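(S)-ureidoglycine aminohydrolase cupin domain-containing protein (Pseudomonas syringae pv. tomato, PDB 3MYX) is of unknown function but belongs to the Cupin_3 family and is probably related to (S)-ureidoglycine aminohydrolase. Local coordinates at residues L8-A13 with R38-D43; V76-G81 with A93-G98. All coordinates share one frame; numbering follows the deposited sequence.

The chain appears to hold two cupin-like β-structures. Contact 1, between 8-13 and 38-43, lies where they meet: strand 7-11 edges the sheet of the C-terminal half, while strands 37-39 and 41-42 belong to the N-terminal half. Contact 2, between 76-81 and 93-98, lies wholly within the N-terminal half, joining its two sheets face to face. Their centres are about 21 Å apart and their nearest atoms about 11 Å apart, yet strands 37-39, 41-42 and 92-95 share one curled sheet. The centre of contact 1 lies about 9 Å, and that of contact 2 about 16 Å, from the centre of the chain. A 1,2-ethanediol is bound at Gly-81, at the far end of 76-81, away from the apolar contact.

Contact 1. Residues L8-A13 with R38-D43; sequences LLLARA and RTAFVD
Ala-40 meets two leucines at once, Leu-10 and Leu-8, in a small apolar contact without a hydrogen bond between the segments. The CB of Ala-40 points at strand 7-11 and packs against CD2 of Leu-10 at 3.7 Å. With CG of Leu-10 anti to its carbonyl carbon (chi1 -58°), the methyl reaches Ala-40 although the side chain does not start out in that direction. From Leu-8, CD1 comes to 4.2 Å from the same CB and touches the backbone as well, 3.5 Å from Ala-40 O. That one methyl then bridges to the next residue, lying 4.0 Å from CB of Phe-41. Phe-41 joins in through its CB alone: CG is anti to the backbone N (chi1 176°), which carries the ring away from strand 7-11; the side chains of Leu-8 and Phe-41 cross at about a right angle. The ring instead meets that of Phe-216, the planes inclined by about 40°.

Both chains are kinked where they meet. Ala-40 and Phe-41 together face Ala-49 in a classic β bulge, and Leu-10 and Ala-11 form another opposite Thr-214. Strand 7-11 is hydrogen-bonded to strand 214-217 of the C-terminal sheet, whereas 37-39 and 41-42 both pair with strand 47-54; the contact thus links the edge of one half of the protein to the turned corner of the other.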
loop_
_atom_site.group_PDB
_atom_site.type_symbol
_atom_site.label_atom_id
_atom_site.label_comp_id
_atom_site.label_asym_id
_atom_site.label_seq_id
_atom_site.Cartn_x
_atom_site.Cartn_y
_atom_site.Cartn_z
ATOM N N LEU A 8 1.390 10.348 -4.505
ATOM C CA LEU A 8 2.606 9.833 -5.129
ATOM C C LEU A 8 2.374 8.505 -5.814
ATOM O O LEU A 8 2.034 7.523 -5.164
ATOM C CB LEU A 8 3.700 9.665 -4.073
ATOM C CG LEU A 8 4.082 10.953 -3.333
ATOM C CD1 LEU A 8 4.941 10.670 -2.122
ATOM C CD2 LEU A 8 4.772 11.939 -4.306
ATOM N N LEU A 9 2.557 8.487 -7.124
ATOM C CA LEU A 9 2.510 7.238 -7.883
ATOM C C LEU A 9 3.802 6.472 -7.560
ATOM O O LEU A 9 4.904 6.982 -7.781
ATOM C CB LEU A 9 2.353 7.506 -9.393
ATOM C CG LEU A 9 1.602 6.488 -10.270
ATOM C CD1 LEU A 9 2.103 5.083 -10.064
ATOM C CD2 LEU A 9 0.086 6.525 -10.057
ATOM N N LEU A 10 3.671 5.264 -7.010
ATOM C CA LEU A 10 4.840 4.467 -6.616
ATOM C C LEU A 10 5.328 3.569 -7.755
ATOM O O LEU A 10 6.530 3.443 -7.970
ATOM C CB LEU A 10 4.542 3.617 -5.372
ATOM C CG LEU A 10 4.094 4.381 -4.121
ATOM C CD1 LEU A 10 3.985 3.406 -2.953
ATOM C CD2 LEU A 10 5.062 5.536 -3.777
ATOM N N ALA A 11 4.403 2.917 -8.456
ATOM C CA ALA A 11 4.771 2.066 -9.568
ATOM C C ALA A 11 3.605 1.907 -10.520
ATOM O O ALA A 11 2.459 1.802 -10.097
ATOM C CB ALA A 11 5.233 0.691 -9.068
ATOM N N ARG A 12 3.928 1.880 -11.809
ATOM C CA ARG A 12 2.970 1.581 -12.854
ATOM C C ARG A 12 2.959 0.085 -13.131
ATOM O O ARG A 12 3.981 -0.597 -12.966
ATOM C CB ARG A 12 3.359 2.281 -14.151
ATOM C CG ARG A 12 3.270 3.784 -14.136
ATOM C CD ARG A 12 1.853 4.228 -14.109
ATOM N NE ARG A 12 1.729 5.659 -14.351
ATOM C CZ ARG A 12 0.598 6.345 -14.248
ATOM N NH1 ARG A 12 -0.537 5.746 -13.904
ATOM N NH2 ARG A 12 0.600 7.643 -14.481
ATOM N N ALA A 13 1.839 -0.415 -13.648
ATOM C CA ALA A 13 1.733 -1.821 -14.000
ATOM C C ALA A 13 2.868 -2.293 -14.915
ATOM O O ALA A 13 3.392 -3.373 -14.726
ATOM C CB ALA A 13 0.361 -2.113 -14.641
ATOM N N ARG A 38 13.794 2.163 -1.452
ATOM C CA ARG A 38 13.568 3.401 -2.202
ATOM C C ARG A 38 12.322 4.032 -1.626
ATOM O O ARG A 38 11.194 3.603 -1.915
ATOM C CB ARG A 38 13.411 3.112 -3.699
ATOM C CG ARG A 38 14.425 2.145 -4.271
ATOM C CD ARG A 38 15.836 2.676 -4.209
ATOM N NE ARG A 38 16.792 1.627 -4.564
ATOM C CZ ARG A 38 17.078 1.253 -5.812
ATOM N NH1 ARG A 38 16.496 1.855 -6.842
ATOM N NH2 ARG A 38 17.955 0.274 -6.025
ATOM N N THR A 39 12.516 5.037 -0.777
ATOM C CA THR A 39 11.413 5.608 -0.014
ATOM C C THR A 39 10.895 6.876 -0.668
ATOM O O THR A 39 11.664 7.802 -0.924
ATOM C CB THR A 39 11.876 5.875 1.422
ATOM O OG1 THR A 39 12.274 4.624 2.002
ATOM C CG2 THR A 39 10.778 6.498 2.244
ATOM N N ALA A 40 9.598 6.901 -0.959
ATOM C CA ALA A 40 8.949 8.063 -1.551
ATOM C C ALA A 40 8.389 9.022 -0.512
ATOM O O ALA A 40 8.201 10.204 -0.798
ATOM C CB ALA A 40 7.849 7.611 -2.472
ATOM N N PHE A 41 8.098 8.506 0.682
ATOM C CA PHE A 41 7.454 9.272 1.717
ATOM C C PHE A 41 7.767 8.654 3.065
ATOM O O PHE A 41 7.687 7.439 3.231
ATOM C CB PHE A 41 5.939 9.230 1.511
ATOM C CG PHE A 41 5.161 9.923 2.599
ATOM C CD1 PHE A 41 4.714 9.222 3.718
ATOM C CD2 PHE A 41 4.893 11.267 2.514
ATOM C CE1 PHE A 41 4.007 9.863 4.718
ATOM C CE2 PHE A 41 4.188 11.906 3.521
ATOM C CZ PHE A 41 3.741 11.201 4.604
ATOM N N VAL A 42 8.089 9.502 4.037
ATOM C CA VAL A 42 8.068 9.096 5.425
ATOM C C VAL A 42 7.637 10.298 6.243
ATOM O O VAL A 42 8.132 11.412 6.045
ATOM C CB VAL A 42 9.430 8.492 5.908
ATOM C CG1 VAL A 42 10.596 9.438 5.636
ATOM C CG2 VAL A 42 9.370 8.120 7.397
ATOM N N ASP A 43 6.680 10.071 7.124
ATOM C CA ASP A 43 6.263 11.195 7.962
ATOM C C ASP A 43 6.873 11.093 9.321
ATOM O O ASP A 43 7.551 10.121 9.689
ATOM C CB ASP A 43 4.749 11.409 8.044
ATOM C CG ASP A 43 4.041 10.385 8.893
ATOM O OD1 ASP A 43 4.681 9.424 9.369
ATOM O OD2 ASP A 43 2.828 10.582 9.117
#

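Contact 2. Residues V76-G81 with A93-G98; sequences VTLTSG and AVIGRG. With EDO (1,2-ethanediol), chain D.
Leu-78 projects from strand 75-80 toward strand 92-95 and spreads its two methyls over Ala-93 and Ile-95. CG stands anti to the carbonyl carbon (chi1 -57°), which sends the forked end toward strand 92-95. CD1 takes the earlier residue, packing 4.0 Å from CB of Ala-93, while CD2 lies 4.1 Å from CD1 of Ile-95. The isoleucine answers with an extended branch: chi2 of 173° stretches CG1 and CD1 outward, bringing the terminal methyl to Leu-78 although CB itself does not aim there. The side chains of Leu-78 and Ile-95 are inclined to each other, neither parallel nor perpendicular. All three residues are buried, and with the CA atoms of Leu-78 and Ile-95 8.6 Å apart the strands meet through side chains, with no hydrogen bond between them. Ile-103 touches both Leu-78 and Ile-95, widening the apolar layer.

At the end of the strand, OG of Ser-80 is hydrogen-bonded to Gln-100 O. Gly-81 then leads into the turn before strand 83-88, and its N-H makes a nearly straight bond of 2.8 Å from N to O1 of a 1,2-ethanediol (175° at the hydrogen). The diol, probably from the crystallisation liquor, is also held by Gln-100 OE1.

Strand 75-80 pairs with 83-88 and 101-105 in one sheet, and 92-95 with 66-71 and 127-130 in another. Apolar side chains packed between two antiparallel sheets are characteristic of the interior of a cupin β-barrel, a jelly-roll variant, and the N-terminal half probably forms one such barrel.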
loop_
_atom_site.group_PDB
_atom_site.type_symbol
_atom_site.label_atom_id
_atom_site.label_comp_id
_atom_site.label_asym_id
_atom_site.label_seq_id
_atom_site.Cartn_x
_atom_site.Cartn_y
_atom_site.Cartn_z
ATOM N N VAL A 76 8.611 -13.033 -4.680
ATOM C CA VAL A 76 9.177 -13.146 -3.337
ATOM C C VAL A 76 8.505 -14.299 -2.623
ATOM O O VAL A 76 7.287 -14.435 -2.691
ATOM C CB VAL A 76 8.966 -11.852 -2.508
ATOM C CG1 VAL A 76 9.225 -12.090 -0.996
ATOM C CG2 VAL A 76 9.850 -10.726 -3.043
ATOM N N THR A 77 9.286 -15.107 -1.927
ATOM C CA THR A 77 8.740 -16.079 -0.991
ATOM C C THR A 77 9.123 -15.638 0.421
ATOM O O THR A 77 10.313 -15.419 0.721
ATOM C CB THR A 77 9.227 -17.501 -1.267
ATOM O OG1 THR A 77 8.740 -17.913 -2.551
ATOM C CG2 THR A 77 8.724 -18.476 -0.191
ATOM N N LEU A 78 8.095 -15.457 1.246
ATOM C CA LEU A 78 8.229 -15.082 2.640
ATOM C C LEU A 78 8.067 -16.363 3.454
ATOM O O LEU A 78 7.065 -17.062 3.311
ATOM C CB LEU A 78 7.120 -14.085 3.042
ATOM C CG LEU A 78 7.037 -12.804 2.218
ATOM C CD1 LEU A 78 5.800 -12.006 2.613
ATOM C CD2 LEU A 78 8.313 -11.954 2.377
ATOM N N THR A 79 9.034 -16.663 4.310
ATOM C CA THR A 79 8.967 -17.832 5.175
ATOM C C THR A 79 9.116 -17.401 6.635
ATOM O O THR A 79 9.957 -16.569 6.946
ATOM C CB THR A 79 10.064 -18.856 4.793
ATOM O OG1 THR A 79 10.046 -19.067 3.367
ATOM C CG2 THR A 79 9.848 -20.178 5.518
ATOM N N SER A 80 8.320 -17.992 7.517
ATOM C CA SER A 80 8.426 -17.812 8.947
ATOM C C SER A 80 8.092 -19.149 9.575
ATOM O O SER A 80 6.949 -19.570 9.572
ATOM C CB SER A 80 7.443 -16.747 9.426
ATOM O OG SER A 80 7.568 -16.524 10.829
ATOM N N GLY A 81 9.096 -19.814 10.125
ATOM C CA GLY A 81 8.919 -21.170 10.598
ATOM C C GLY A 81 8.285 -22.006 9.499
ATOM O O GLY A 81 8.739 -21.974 8.341
ATOM N N ALA A 93 1.063 -9.288 0.540
ATOM C CA ALA A 93 1.086 -9.873 1.864
ATOM C C ALA A 93 1.522 -8.826 2.866
ATOM O O ALA A 93 2.056 -7.770 2.503
ATOM C CB ALA A 93 2.018 -11.082 1.936
ATOM N N VAL A 94 1.311 -9.157 4.137
ATOM C CA VAL A 94 1.727 -8.312 5.252
ATOM C C VAL A 94 2.696 -9.093 6.144
ATOM O O VAL A 94 2.456 -10.264 6.443
ATOM C CB VAL A 94 0.515 -7.901 6.137
ATOM C CG1 VAL A 94 0.978 -6.934 7.242
ATOM C CG2 VAL A 94 -0.562 -7.307 5.277
ATOM N N ILE A 95 3.796 -8.450 6.521
ATOM C CA ILE A 95 4.700 -8.946 7.564
ATOM C C ILE A 95 4.369 -8.171 8.835
ATOM O O ILE A 95 4.522 -6.946 8.873
ATOM C CB ILE A 95 6.176 -8.708 7.193
ATOM C CG1 ILE A 95 6.516 -9.380 5.857
ATOM C CG2 ILE A 95 7.078 -9.216 8.304
ATOM C CD1 ILE A 95 7.912 -9.059 5.308
ATOM N N GLY A 96 3.868 -8.847 9.858
ATOM C CA GLY A 96 3.579 -8.176 11.089
ATOM C C GLY A 96 4.844 -7.772 11.811
ATOM O O GLY A 96 5.934 -8.375 11.631
ATOM N N ARG A 97 4.742 -6.765 12.662
ATOM C CA ARG A 97 5.879 -6.369 13.488
ATOM C C ARG A 97 6.319 -7.557 14.371
ATOM O O ARG A 97 5.488 -8.238 14.965
ATOM C CB ARG A 97 5.504 -5.144 14.339
ATOM C CG ARG A 97 6.679 -4.297 14.777
ATOM C CD ARG A 97 6.210 -3.061 15.552
ATOM N NE ARG A 97 7.292 -2.100 15.808
ATOM C CZ ARG A 97 7.569 -0.998 15.086
ATOM N NH1 ARG A 97 6.829 -0.639 14.016
ATOM N NH2 ARG A 97 8.617 -0.230 15.444
ATOM N N GLY A 98 7.632 -7.789 14.441
ATOM C CA GLY A 98 8.215 -8.833 15.280
ATOM C C GLY A 98 8.367 -10.178 14.614
ATOM O O GLY A 98 8.913 -11.103 15.221
HETATM C C1 EDO D . 12.149 -18.578 9.177
HETATM O O1 EDO D . 11.654 -18.669 10.511
HETATM C C2 EDO D . 13.047 -17.366 9.054
HETATM O O2 EDO D . 14.195 -17.500 9.924
#